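Local atomic coordinates of cell surface protein (Faecalibacterium prausnitzii A2-165, PDB entry 4GT6), a protein that is of unknown function but, as an extracellular leucine-rich-repeat protein of the BspA type, probably binds other proteins at the cell surface. Residues Asp4-Tyr9 against Gln15-Ala20; Thr37-Val42 against Tyr49-Ile54; Val92-Gln95 against Pro99-Val102; Glu203-Ser208 against Phe261-Tyr266; Glu215-Ile220 against Leu224-Ala229. One frame throughout, in Å; residues are numbered along the deposited sequence. Where two conformers were deposited one is given.

Interaction 1: residues Asp4-Tyr9 against Gln15-Ala20; sequences DSPMAY and QFILNA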
# COMPACT_ATOMS: atom_id res chain seq x y z
N ASP A 4 -34.05 -0.91 3.44
CA ASP A 4 -34.26 -0.54 2.04
C ASP A 4 -33.78 0.89 1.75
O ASP A 4 -33.83 1.74 2.64
CB ASP A 4 -35.74 -0.65 1.65
CG ASP A 4 -36.24 -2.06 1.41
OD1 ASP A 4 -35.50 -2.86 0.79
OD2 ASP A 4 -37.41 -2.35 1.78
N SER A 5 -33.37 1.15 0.50
CA SER A 5 -32.93 2.46 0.02
C SER A 5 -34.18 3.33 -0.33
O SER A 5 -35.27 2.77 -0.44
CB SER A 5 -32.01 2.28 -1.19
OG SER A 5 -32.66 1.64 -2.28
N PRO A 6 -34.06 4.70 -0.46
CA PRO A 6 -35.26 5.53 -0.73
C PRO A 6 -35.95 5.29 -2.09
O PRO A 6 -35.41 4.56 -2.94
CB PRO A 6 -34.70 6.97 -0.69
CG PRO A 6 -33.41 6.88 0.04
CD PRO A 6 -32.85 5.54 -0.33
N MSE A 7 -37.15 5.90 -2.28
CA MSE A 7 -37.97 5.80 -3.50
C MSE A 7 -37.23 6.42 -4.69
O MSE A 7 -36.87 7.60 -4.66
CB MSE A 7 -39.34 6.47 -3.30
CG MSE A 7 -40.18 6.63 -4.58
SE MSE A 7 -40.85 4.96 -5.37
CE MSE A 7 -41.59 5.68 -7.04
N ALA A 8 -37.02 5.60 -5.74
CA ALA A 8 -36.31 5.98 -6.97
C ALA A 8 -37.26 6.22 -8.14
O ALA A 8 -38.24 5.51 -8.32
CB ALA A 8 -35.29 4.91 -7.33
N TYR A 9 -36.91 7.20 -8.97
CA TYR A 9 -37.64 7.62 -10.16
C TYR A 9 -36.78 7.36 -11.39
O TYR A 9 -35.59 7.14 -11.24
CB TYR A 9 -38.00 9.11 -10.06
CG TYR A 9 -38.68 9.45 -8.76
CD1 TYR A 9 -40.01 9.10 -8.53
CD2 TYR A 9 -37.98 10.06 -7.73
CE1 TYR A 9 -40.64 9.41 -7.33
CE2 TYR A 9 -38.59 10.36 -6.51
CZ TYR A 9 -39.93 10.05 -6.32
OH TYR A 9 -40.52 10.32 -5.12
N GLN A 15 -31.98 5.94 -13.16
CA GLN A 15 -32.88 6.04 -12.02
C GLN A 15 -32.19 6.94 -11.01
O GLN A 15 -30.95 7.00 -10.95
CB GLN A 15 -33.21 4.69 -11.40
CG GLN A 15 -33.94 3.77 -12.38
CD GLN A 15 -34.30 2.45 -11.75
OE1 GLN A 15 -34.03 2.19 -10.57
NE2 GLN A 15 -34.90 1.58 -12.56
N PHE A 16 -32.99 7.60 -10.18
CA PHE A 16 -32.45 8.56 -9.22
C PHE A 16 -33.38 8.74 -8.05
O PHE A 16 -34.58 8.43 -8.11
CB PHE A 16 -32.21 9.93 -9.92
CG PHE A 16 -33.46 10.58 -10.48
CD1 PHE A 16 -33.92 10.25 -11.76
CD2 PHE A 16 -34.20 11.48 -9.71
CE1 PHE A 16 -35.11 10.81 -12.26
CE2 PHE A 16 -35.39 12.05 -10.22
CZ PHE A 16 -35.81 11.74 -11.50
N ILE A 17 -32.81 9.27 -6.98
CA ILE A 17 -33.54 9.65 -5.77
C ILE A 17 -33.39 11.18 -5.60
O ILE A 17 -32.48 11.78 -6.19
CB ILE A 17 -33.10 8.86 -4.51
CG1 ILE A 17 -31.61 9.13 -4.15
CG2 ILE A 17 -33.42 7.36 -4.67
CD1 ILE A 17 -31.15 8.67 -2.76
N LEU A 18 -34.27 11.78 -4.80
CA LEU A 18 -34.25 13.22 -4.56
C LEU A 18 -33.59 13.52 -3.24
O LEU A 18 -33.87 12.87 -2.23
CB LEU A 18 -35.69 13.79 -4.62
CG LEU A 18 -36.50 13.42 -5.88
CD1 LEU A 18 -37.95 13.92 -5.79
CD2 LEU A 18 -35.84 13.93 -7.17
N ASN A 19 -32.67 14.50 -3.26
CA ASN A 19 -31.92 14.95 -2.09
C ASN A 19 -32.64 16.11 -1.38
O ASN A 19 -33.47 16.79 -2.00
CB ASN A 19 -30.53 15.38 -2.54
CG ASN A 19 -29.79 14.25 -3.22
OD1 ASN A 19 -29.95 13.09 -2.86
ND2 ASN A 19 -29.02 14.56 -4.24
N ALA A 20 -32.30 16.33 -0.10
CA ALA A 20 -32.89 17.38 0.75
C ALA A 20 -32.64 18.80 0.19
O ALA A 20 -33.38 19.72 0.54
CB ALA A 20 -32.34 17.28 2.16
O HOH W 1 -36.41 10.11 -3.57
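Y9 and F16 pair their backbones as an antiparallel hydrogen-bonded couple. Y9 N reaches F16 O at 2.8 Å along an almost straight path (170°), the donor lying in the carbonyl plane; F16 N returns the bond to Y9 O, also at 2.8 Å but more bent. Two CA-H...O contacts flank the pair, A8 CA on F16 O and Q15 CA on Y9 O. Beyond it the chains part, and a water spans the gap, donating to M7 O and accepting from L18 N.

The aromatic contact is of CH-pi type. Y9 CB sits over one face of the F16 ring, 4.0 Å from its centroid and displaced toward the rim, while the two rings themselves meet obliquely, their planes at 48°. The ring of F16 can come back under Y9 because its CG stands between the backbone N and the carbonyl carbon (chi1 62°). With an alanine at F16, Y9 CB would probably lose the aromatic face it rests on, and a gap would be likely to open beside V42, which the ring also touches.

The remaining contacts are apolar. Y9 CE2 meets L18 CD1 at 3.7 Å, the two side chains crossing at about a right angle. I17 CG2 lies near A8 CB, and its CD1 meets P6 CG at 4.0 Å. The ring of Y9 also stacks with that of H44. The reversal between the antiparallel strands 9-11 and 14-18 is a beta hairpin, at the N-terminal end of this leucine-rich-repeat fragment of a longer protein; Y9-F16 is its two-bond pair within these segments.

Interaction 2: residues Thr37-Val42 against Tyr49-Ile54; sequences TIPAQV and YPVSKI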
# COMPACT_ATOMS: atom_id res chain seq x y z
N THR A 37 -22.42 9.18 -20.54
CA THR A 37 -22.62 10.59 -20.28
C THR A 37 -23.61 10.69 -19.13
O THR A 37 -24.81 10.45 -19.32
CB THR A 37 -23.10 11.35 -21.52
OG1 THR A 37 -22.15 11.18 -22.55
CG2 THR A 37 -23.31 12.85 -21.24
N ILE A 38 -23.12 11.05 -17.94
CA ILE A 38 -23.99 11.20 -16.77
C ILE A 38 -24.83 12.45 -16.98
O ILE A 38 -24.27 13.47 -17.36
CB ILE A 38 -23.16 11.26 -15.45
CG1 ILE A 38 -22.26 9.98 -15.22
CG2 ILE A 38 -24.06 11.60 -14.24
CD1 ILE A 38 -23.02 8.68 -15.00
N PRO A 39 -26.17 12.39 -16.82
CA PRO A 39 -26.99 13.58 -17.06
C PRO A 39 -26.71 14.70 -16.04
O PRO A 39 -26.41 14.40 -14.89
CB PRO A 39 -28.43 13.06 -16.94
CG PRO A 39 -28.32 11.88 -16.02
CD PRO A 39 -27.00 11.23 -16.39
N ALA A 40 -26.73 15.95 -16.50
CA ALA A 40 -26.54 17.14 -15.64
C ALA A 40 -27.83 17.44 -14.88
O ALA A 40 -27.80 18.08 -13.81
CB ALA A 40 -26.14 18.33 -16.49
N GLN A 41 -28.95 17.04 -15.45
CA GLN A 41 -30.27 17.27 -14.86
C GLN A 41 -31.22 16.12 -15.16
O GLN A 41 -31.09 15.45 -16.20
CB GLN A 41 -30.88 18.62 -15.33
CG GLN A 41 -31.17 18.74 -16.83
CD GLN A 41 -31.92 20.01 -17.20
OE1 GLN A 41 -31.63 21.12 -16.73
NE2 GLN A 41 -32.91 19.86 -18.08
N VAL A 42 -32.15 15.87 -14.23
CA VAL A 42 -33.22 14.87 -14.36
C VAL A 42 -34.54 15.57 -14.04
O VAL A 42 -34.56 16.55 -13.28
CB VAL A 42 -33.01 13.58 -13.51
CG1 VAL A 42 -31.83 12.75 -14.03
CG2 VAL A 42 -32.85 13.91 -12.02
N TYR A 49 -34.16 18.64 -11.56
CA TYR A 49 -33.18 18.46 -10.51
C TYR A 49 -31.80 18.38 -11.08
O TYR A 49 -31.53 17.47 -11.85
CB TYR A 49 -33.46 17.16 -9.72
CG TYR A 49 -34.79 17.18 -9.01
CD1 TYR A 49 -35.97 16.84 -9.67
CD2 TYR A 49 -34.88 17.55 -7.67
CE1 TYR A 49 -37.21 16.92 -9.03
CE2 TYR A 49 -36.11 17.63 -7.02
CZ TYR A 49 -37.27 17.28 -7.70
OH TYR A 49 -38.48 17.36 -7.06
N PRO A 50 -30.85 19.25 -10.68
CA PRO A 50 -29.45 19.01 -11.07
C PRO A 50 -28.94 17.72 -10.43
O PRO A 50 -29.33 17.41 -9.29
CB PRO A 50 -28.70 20.23 -10.49
CG PRO A 50 -29.77 21.21 -10.14
CD PRO A 50 -30.96 20.39 -9.75
N VAL A 51 -28.07 16.96 -11.12
CA VAL A 51 -27.50 15.73 -10.57
C VAL A 51 -26.23 16.08 -9.78
O VAL A 51 -25.21 16.44 -10.38
CB VAL A 51 -27.25 14.70 -11.70
CG1 VAL A 51 -26.47 13.49 -11.20
CG2 VAL A 51 -28.58 14.27 -12.34
N SER A 52 -26.28 15.94 -8.45
CA SER A 52 -25.15 16.30 -7.57
C SER A 52 -24.31 15.10 -7.18
O SER A 52 -23.19 15.27 -6.67
CB SER A 52 -25.66 16.99 -6.30
OG SER A 52 -26.47 16.08 -5.58
N LYS A 53 -24.81 13.87 -7.41
CA LYS A 53 -24.07 12.70 -6.97
C LYS A 53 -24.29 11.49 -7.84
O LYS A 53 -25.41 11.24 -8.31
CB LYS A 53 -24.48 12.36 -5.50
CG LYS A 53 -23.85 11.07 -4.94
CD LYS A 53 -24.21 10.85 -3.46
CE LYS A 53 -23.59 9.57 -2.90
NZ LYS A 53 -24.11 9.36 -1.51
N ILE A 54 -23.21 10.73 -8.06
CA ILE A 54 -23.28 9.40 -8.68
C ILE A 54 -23.38 8.46 -7.50
O ILE A 54 -22.44 8.37 -6.71
CB ILE A 54 -22.06 9.11 -9.58
CG1 ILE A 54 -22.01 10.13 -10.76
CG2 ILE A 54 -22.14 7.63 -10.09
CD1 ILE A 54 -20.66 10.18 -11.44
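V51 lays its isopropyl group against the turn of chain before strand 41-44: its CB comes within 3.3 Å of P39 O, and CG2 touches both that carbonyl oxygen and V42 CG1, the latter at 4.0 Å. With CG1 anti to the backbone N (chi1 172°), CG2 falls beside that N, on the side of V42, while CG1 faces I38 CG2. Farther along, I38 CG1 meets I54 CD1 at 4.1 Å. At the other end V42 CG2 rests on Y49 CB, the side chains crossing at about a right angle; the Y49 ring itself leads away, with V42 O at its edge.

Three backbone bonds tie the hairpin of strands 41-44 and 47-54. V42 and Y49 form an antiparallel hydrogen-bonded pair, Y49 N giving to V42 O at 2.7 Å and V42 N to Y49 O at 2.9 Å. Q41 and P50 follow as a non-hydrogen-bonded pair, a place where the missing N-H of proline costs no bond across the hairpin. V51 N then reaches A40 O at 2.9 Å, but from well above the carbonyl plane (52° out of it), as the partner chain is already leaving the sheet.

V42 packs on F16 of strand 14-18, while I38, in the chain leading to the hairpin, touches F59 and P72 of the repeat region. The chemistry is thus divided: backbone bonds set the pairing, aliphatic groups fill the inner side, and P39 O, buried against V51 with no polar partner, is a price paid for that apolar packing.

Interaction 3: residues Val92-Gln95 against Pro99-Val102; sequences VTIQ and PSCV. With EDO (1,2-ethanediol), chain M.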
# COMPACT_ATOMS: atom_id res chain seq x y z
N VAL A 92 -12.15 9.45 -17.27
CA VAL A 92 -13.29 9.99 -16.55
C VAL A 92 -13.12 11.48 -16.72
O VAL A 92 -12.20 12.03 -16.13
CB VAL A 92 -13.34 9.52 -15.08
CG1 VAL A 92 -14.51 10.18 -14.37
CG2 VAL A 92 -13.48 8.00 -15.00
N THR A 93 -13.94 12.13 -17.58
CA THR A 93 -13.77 13.56 -17.85
C THR A 93 -14.97 14.41 -17.41
O THR A 93 -16.01 13.88 -17.07
CB THR A 93 -13.53 13.78 -19.34
OG1 THR A 93 -14.66 13.30 -20.08
CG2 THR A 93 -12.22 13.15 -19.83
N ILE A 94 -14.81 15.74 -17.46
CA ILE A 94 -15.90 16.64 -17.12
C ILE A 94 -16.53 17.12 -18.40
O ILE A 94 -15.82 17.53 -19.32
CB ILE A 94 -15.44 17.84 -16.21
CG1 ILE A 94 -14.62 17.35 -14.97
CG2 ILE A 94 -16.66 18.69 -15.78
CD1 ILE A 94 -15.40 16.44 -13.97
N GLN A 95 -17.86 17.11 -18.45
CA GLN A 95 -18.62 17.58 -19.60
C GLN A 95 -18.19 18.98 -19.98
O GLN A 95 -18.00 19.83 -19.10
CB GLN A 95 -20.12 17.54 -19.29
CG GLN A 95 -21.01 17.88 -20.51
CD GLN A 95 -22.50 17.79 -20.22
OE1 GLN A 95 -22.95 17.11 -19.28
NE2 GLN A 95 -23.30 18.45 -21.03
N PRO A 99 -14.13 22.95 -15.25
CA PRO A 99 -13.45 22.46 -14.03
C PRO A 99 -14.32 21.46 -13.24
O PRO A 99 -15.53 21.63 -13.13
CB PRO A 99 -13.22 23.74 -13.20
CG PRO A 99 -13.26 24.86 -14.21
CD PRO A 99 -14.30 24.42 -15.21
N SER A 100 -13.69 20.41 -12.69
CA SER A 100 -14.39 19.43 -11.84
C SER A 100 -14.96 20.12 -10.58
O SER A 100 -14.29 20.98 -10.01
CB SER A 100 -13.44 18.32 -11.43
OG SER A 100 -14.11 17.42 -10.57
N CYS A 101 -16.17 19.72 -10.14
CA CYS A 101 -16.76 20.20 -8.88
C CYS A 101 -16.87 19.05 -7.88
O CYS A 101 -17.49 19.19 -6.82
CB CYS A 101 -18.10 20.89 -9.13
SG CYS A 101 -17.94 22.49 -9.97
N VAL A 102 -16.23 17.90 -8.21
CA VAL A 102 -16.22 16.73 -7.33
C VAL A 102 -15.46 17.06 -6.04
O VAL A 102 -14.29 17.45 -6.09
CB VAL A 102 -15.61 15.48 -8.01
CG1 VAL A 102 -15.53 14.32 -7.01
CG2 VAL A 102 -16.41 15.08 -9.26
C1 EDO M . -11.71 18.96 -15.88
O1 EDO M . -11.93 19.49 -17.18
C2 EDO M . -10.85 19.89 -14.99
O2 EDO M . -10.96 19.53 -13.60
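I94, at the end of strand 91-94, faces S100 in an irregular piece of chain, their CA atoms 6.2 Å apart; no backbone hydrogen bond joins the two segments. The residues between them turn the chain back, and 99-102 runs on without regular structure. Its shape is fixed from within by an ST turn: S100 OG accepts from V102 N at 3.2 Å with a fairly straight N-H (160°). The serine can do this because its OG stands anti to its own N (chi1 177°), beside the carbonyl carbon and on the side of the following residues.

From segment 92-95 the contact is made by I94. Its CD1 touches S100 CB at 3.7 Å and lies almost as close to OG, so the methyl lies beside the whole CH2-O arm of the serine. CG1 passes near S100 CA, and CG2 is turned to P99 O at 4.1 Å, a looser approach. Both I94 and S100 are buried.

An ethanediol molecule, probably from the crystallisation liquor, fits beside the pair: its C1 lies 3.4 Å from I94 CG1, and its O2 takes a hydrogen bond from S100 N at 3.0 Å. K98 O and D123 OD2 also bond to this diol.

In the repeat solenoid, I94 closes the last strand of the parallel sheet 35-37, 68-71 and 91-94, where T93 and Q95 pair with the backbone of 68-71. The loop of S100 leads on to strand 104-105, which belongs to another sheet, and S100 O is bonded to S124 OG in the loop before strand 127-128.

Interaction 4: residues Glu203-Ser208 against Phe261-Tyr266; sequences ECFALS and FDSCAY. With EDO (1,2-ethanediol), chain H; EDO (1,2-ethanediol), chain G.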
# COMPACT_ATOMS: atom_id res chain seq x y z
N GLU A 203 6.71 -2.84 -0.88
CA GLU A 203 6.79 -3.21 -2.31
C GLU A 203 6.96 -1.99 -3.26
O GLU A 203 6.45 -2.00 -4.37
CB GLU A 203 5.56 -4.06 -2.72
CG GLU A 203 5.45 -5.37 -1.97
CD GLU A 203 4.21 -6.15 -2.40
OE1 GLU A 203 4.20 -6.64 -3.55
OE2 GLU A 203 3.23 -6.18 -1.63
N CYS A 204 7.66 -0.93 -2.82
CA CYS A 204 7.93 0.20 -3.71
C CYS A 204 9.28 -0.07 -4.36
O CYS A 204 10.32 0.46 -3.95
CB CYS A 204 7.88 1.52 -2.95
SG CYS A 204 6.19 2.04 -2.54
N PHE A 205 9.25 -0.93 -5.37
CA PHE A 205 10.46 -1.47 -6.03
C PHE A 205 11.37 -0.46 -6.72
O PHE A 205 12.55 -0.76 -6.90
CB PHE A 205 10.08 -2.55 -7.06
CG PHE A 205 9.21 -3.70 -6.58
CD1 PHE A 205 9.24 -4.11 -5.24
CD2 PHE A 205 8.41 -4.41 -7.47
CE1 PHE A 205 8.44 -5.17 -4.80
CE2 PHE A 205 7.60 -5.47 -7.03
CZ PHE A 205 7.62 -5.84 -5.70
N ALA A 206 10.83 0.69 -7.15
CA ALA A 206 11.59 1.70 -7.91
C ALA A 206 12.06 2.89 -7.06
O ALA A 206 12.63 3.83 -7.61
CB ALA A 206 10.72 2.23 -9.06
N LEU A 207 11.80 2.87 -5.75
CA LEU A 207 12.10 4.02 -4.90
C LEU A 207 13.60 4.27 -4.71
O LEU A 207 14.32 3.37 -4.29
CB LEU A 207 11.42 3.82 -3.54
CG LEU A 207 11.47 5.00 -2.60
CD1 LEU A 207 10.68 6.19 -3.17
CD2 LEU A 207 10.91 4.60 -1.25
N SER A 208 14.08 5.48 -5.02
CA SER A 208 15.50 5.76 -4.81
C SER A 208 15.73 6.88 -3.80
O SER A 208 16.74 6.85 -3.10
CB SER A 208 16.22 6.08 -6.12
OG SER A 208 15.68 7.22 -6.76
N PHE A 261 12.87 -3.04 4.32
CA PHE A 261 13.95 -3.26 3.35
C PHE A 261 13.53 -4.24 2.27
O PHE A 261 14.39 -4.85 1.65
CB PHE A 261 15.22 -3.80 4.05
CG PHE A 261 15.98 -2.88 4.96
CD1 PHE A 261 15.61 -2.74 6.30
CD2 PHE A 261 17.13 -2.23 4.52
CE1 PHE A 261 16.35 -1.92 7.16
CE2 PHE A 261 17.85 -1.39 5.37
CZ PHE A 261 17.46 -1.25 6.69
N ASP A 262 12.23 -4.37 2.00
CA ASP A 262 11.85 -5.34 0.99
C ASP A 262 12.35 -4.91 -0.40
O ASP A 262 12.49 -3.71 -0.69
CB ASP A 262 10.33 -5.64 0.99
CG ASP A 262 9.35 -4.54 0.54
OD1 ASP A 262 9.80 -3.42 0.24
OD2 ASP A 262 8.14 -4.81 0.46
N SER A 263 12.73 -5.92 -1.21
CA SER A 263 13.15 -5.78 -2.61
C SER A 263 14.32 -4.81 -2.86
O SER A 263 14.34 -4.14 -3.90
CB SER A 263 11.95 -5.40 -3.49
OG SER A 263 10.99 -6.44 -3.46
N CYS A 264 15.31 -4.76 -1.95
CA CYS A 264 16.50 -3.94 -2.20
C CYS A 264 17.34 -4.59 -3.29
O CYS A 264 17.80 -5.71 -3.11
CB CYS A 264 17.32 -3.75 -0.92
SG CYS A 264 16.49 -2.74 0.31
N ALA A 265 17.49 -3.91 -4.42
CA ALA A 265 18.21 -4.46 -5.57
C ALA A 265 19.74 -4.52 -5.37
O ALA A 265 20.40 -5.35 -6.00
CB ALA A 265 17.89 -3.63 -6.81
N TYR A 266 20.31 -3.63 -4.53
CA TYR A 266 21.77 -3.49 -4.41
C TYR A 266 22.35 -3.79 -3.04
O TYR A 266 23.55 -4.06 -2.95
CB TYR A 266 22.18 -2.06 -4.80
CG TYR A 266 21.76 -1.66 -6.20
CD1 TYR A 266 22.54 -1.99 -7.31
CD2 TYR A 266 20.58 -0.95 -6.42
CE1 TYR A 266 22.15 -1.65 -8.60
CE2 TYR A 266 20.18 -0.60 -7.72
CZ TYR A 266 20.97 -0.95 -8.80
OH TYR A 266 20.60 -0.59 -10.08
C1 EDO H . 7.44 -0.71 -9.97
O1 EDO H . 8.71 -1.27 -10.06
C2 EDO H . 6.58 -1.47 -8.93
O2 EDO H . 7.17 -1.43 -7.62
C1 EDO G . 2.59 -7.43 1.89
O1 EDO G . 1.56 -6.94 2.74
C2 EDO G . 3.58 -6.28 1.61
O2 EDO G . 2.96 -5.29 0.84
O HOH W 2 13.69 -3.24 -6.35
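E203 N is gripped by the carboxylate of D262: OD2 accepts from it at 2.8 Å through the syn lone pair, and OD1 adds a weak bond at 3.3 Å. The two residues sit in loops of the leucine-rich-repeat solenoid that are well separated in sequence. The loops are tight: C204 to L207 is a type I beta turn, with C204 the centre of an inverse gamma turn, and F261 to C264 is a type II turn with D262 and S263 at its corners.

D262 CG lies between the backbone N and the carbonyl carbon (chi1 69°), which brings the carboxylate to E203 N. Its stronger partner is R237, whose NH1 forms a salt bridge with OD1; the arginine probably helps to keep the aspartate charged, although E203 OE2 is not far off. An asparagine in place of D262 would probably weaken the hold on R237, leaving the guanidinium group without its countercharge.

The carboxylate planes of E203 and D262 are nearly perpendicular. E203 OE2 turns instead to an ethanediol, whose O2 donates to it at 2.6 Å; O2 of a second ethanediol accepts from F205 N at 3.1 Å. Both diols are probably from the crystallisation liquor.

The F205 ring comes up beside S263, where its CE1 lies 3.1 Å from S263 OG, the hydroxyl approaching obliquely, and CD1 meets CB at 3.5 Å. One water donates to both carbonyls, F205 O at 2.8 Å and S263 O at 2.7 Å.

Interaction 5: residues Glu215-Ile220 against Leu224-Ala229; sequences ESYPAI and LYEKSA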
# COMPACT_ATOMS: atom_id res chain seq x y z
N GLU A 215 8.45 16.22 11.42
CA GLU A 215 9.28 15.91 12.59
C GLU A 215 8.95 14.50 13.11
O GLU A 215 9.82 13.85 13.69
CB GLU A 215 9.08 16.95 13.70
CG GLU A 215 9.67 18.32 13.35
CD GLU A 215 11.17 18.47 13.50
OE1 GLU A 215 11.73 17.99 14.52
OE2 GLU A 215 11.79 19.11 12.62
N SER A 216 7.70 14.00 12.87
CA SER A 216 7.31 12.65 13.30
C SER A 216 7.86 11.59 12.38
O SER A 216 8.04 10.44 12.80
CB SER A 216 5.79 12.51 13.33
OG SER A 216 5.24 13.29 14.37
N TYR A 217 8.08 11.94 11.10
CA TYR A 217 8.56 10.96 10.12
C TYR A 217 9.74 11.54 9.37
O TYR A 217 9.62 11.89 8.19
CB TYR A 217 7.42 10.52 9.16
CG TYR A 217 6.40 9.67 9.88
CD1 TYR A 217 6.55 8.28 9.95
CD2 TYR A 217 5.34 10.25 10.58
CE1 TYR A 217 5.63 7.49 10.64
CE2 TYR A 217 4.46 9.47 11.33
CZ TYR A 217 4.59 8.10 11.34
OH TYR A 217 3.70 7.36 12.06
N PRO A 218 10.89 11.70 10.05
CA PRO A 218 12.04 12.32 9.37
C PRO A 218 12.70 11.41 8.35
O PRO A 218 12.66 10.18 8.45
CB PRO A 218 13.00 12.64 10.53
CG PRO A 218 12.72 11.55 11.55
CD PRO A 218 11.21 11.33 11.45
N ALA A 219 13.34 12.03 7.36
CA ALA A 219 14.16 11.30 6.40
C ALA A 219 15.59 11.56 6.85
O ALA A 219 16.02 12.72 6.89
CB ALA A 219 13.88 11.74 4.97
N ILE A 220 16.26 10.52 7.37
CA ILE A 220 17.61 10.67 7.93
C ILE A 220 18.55 9.84 7.07
O ILE A 220 18.37 8.62 6.95
CB ILE A 220 17.62 10.21 9.42
CG1 ILE A 220 16.60 10.98 10.27
CG2 ILE A 220 19.02 10.33 9.98
CD1 ILE A 220 16.39 10.41 11.69
N LEU A 224 13.50 6.51 5.58
CA LEU A 224 12.36 7.05 6.30
C LEU A 224 12.19 6.36 7.65
O LEU A 224 12.19 5.13 7.72
CB LEU A 224 11.06 6.89 5.47
CG LEU A 224 9.82 7.63 6.01
CD1 LEU A 224 10.01 9.16 6.01
CD2 LEU A 224 8.60 7.27 5.14
N TYR A 225 12.00 7.17 8.69
CA TYR A 225 11.79 6.71 10.06
C TYR A 225 10.51 7.26 10.62
O TYR A 225 9.99 8.27 10.14
CB TYR A 225 12.95 7.18 10.98
CG TYR A 225 14.30 6.60 10.61
CD1 TYR A 225 15.12 7.23 9.69
CD2 TYR A 225 14.73 5.39 11.17
CE1 TYR A 225 16.34 6.65 9.29
CE2 TYR A 225 15.95 4.82 10.79
CZ TYR A 225 16.75 5.46 9.86
OH TYR A 225 17.95 4.89 9.47
N GLU A 226 10.04 6.63 11.70
CA GLU A 226 8.96 7.11 12.56
C GLU A 226 9.63 7.46 13.88
O GLU A 226 10.29 6.60 14.46
CB GLU A 226 7.88 6.05 12.77
CG GLU A 226 6.81 6.49 13.77
CD GLU A 226 5.74 5.42 13.93
OE1 GLU A 226 4.88 5.29 13.04
OE2 GLU A 226 5.88 4.61 14.87
N LYS A 227 9.47 8.68 14.35
CA LYS A 227 10.08 9.07 15.60
C LYS A 227 8.99 9.14 16.65
O LYS A 227 8.02 9.86 16.47
CB LYS A 227 10.81 10.41 15.46
CG LYS A 227 11.58 10.79 16.73
CD LYS A 227 12.23 12.14 16.60
CE LYS A 227 12.99 12.48 17.87
NZ LYS A 227 13.58 13.84 17.79
N SER A 228 9.17 8.41 17.74
CA SER A 228 8.24 8.41 18.86
C SER A 228 8.52 9.57 19.82
O SER A 228 9.64 10.11 19.85
CB SER A 228 8.31 7.09 19.61
OG SER A 228 7.82 6.05 18.78
N ALA A 229 7.52 9.96 20.61
CA ALA A 229 7.62 11.02 21.62
C ALA A 229 8.78 10.76 22.62
O ALA A 229 9.44 11.71 23.03
CB ALA A 229 6.30 11.15 22.37
O HOH W 3 19.60 6.61 8.37
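Y217 runs alongside E226, both side chains pointing the same way. From its CB, 3.6 Å from Y225 O and in loose touch with L224 CD1, the ring passes along the edge strand: CD1 is near Y225 O and E226 CA, CE1 lies 3.4 Å from E226 CB, and OH ends on E226 OE1. That last bond is short, 2.6 Å, with the hydroxyl donating; it meets the oxygen on the anti side, 31° out of the carboxylate plane. The fully extended E226 (chi1 175°, chi2 179°) is what carries its carboxylate level with the phenol. The same OH also bonds to I196 N, which ties the pair to the preceding part of the solenoid.

Backbone bonds run beside it. K227 N gives to S216 O at 2.7 Å, and Y225 N to P218 O at 3.1 Å, almost along the C=O axis. At the far end I220 CB touches Y225 CE1 at 3.8 Å, and a water links I220 O with Y225 OH.

The loop thus lies against strand 224-227 by a mixed chemistry: main-chain bonds set its path, and a charged acceptor probably polarises the phenol that receives I196 N and gives to E226.

How the interactions relate
Interactions 1 and 2 belong to one sheet at the N-terminal end and touch directly, F16 packing on V42 and L18 on Y49; both close hairpins by backbone pairing, but interaction 1 is a surface contact and interaction 2 is partly buried. Interaction 3, about 12 Å from interaction 2 between centres, is buried and has no hydrogen bond across it. Interactions 4 and 5, both partly buried, lie far along the solenoid, centres about 20 Å apart, and the chain of 5 falls between the segments of 4. Interaction 4 joins loops through a carboxylate and a water, whereas interaction 5 combines main-chain bonds with a phenol-carboxylate bond; R237, partner of D262, is also backbone-bonded to L224.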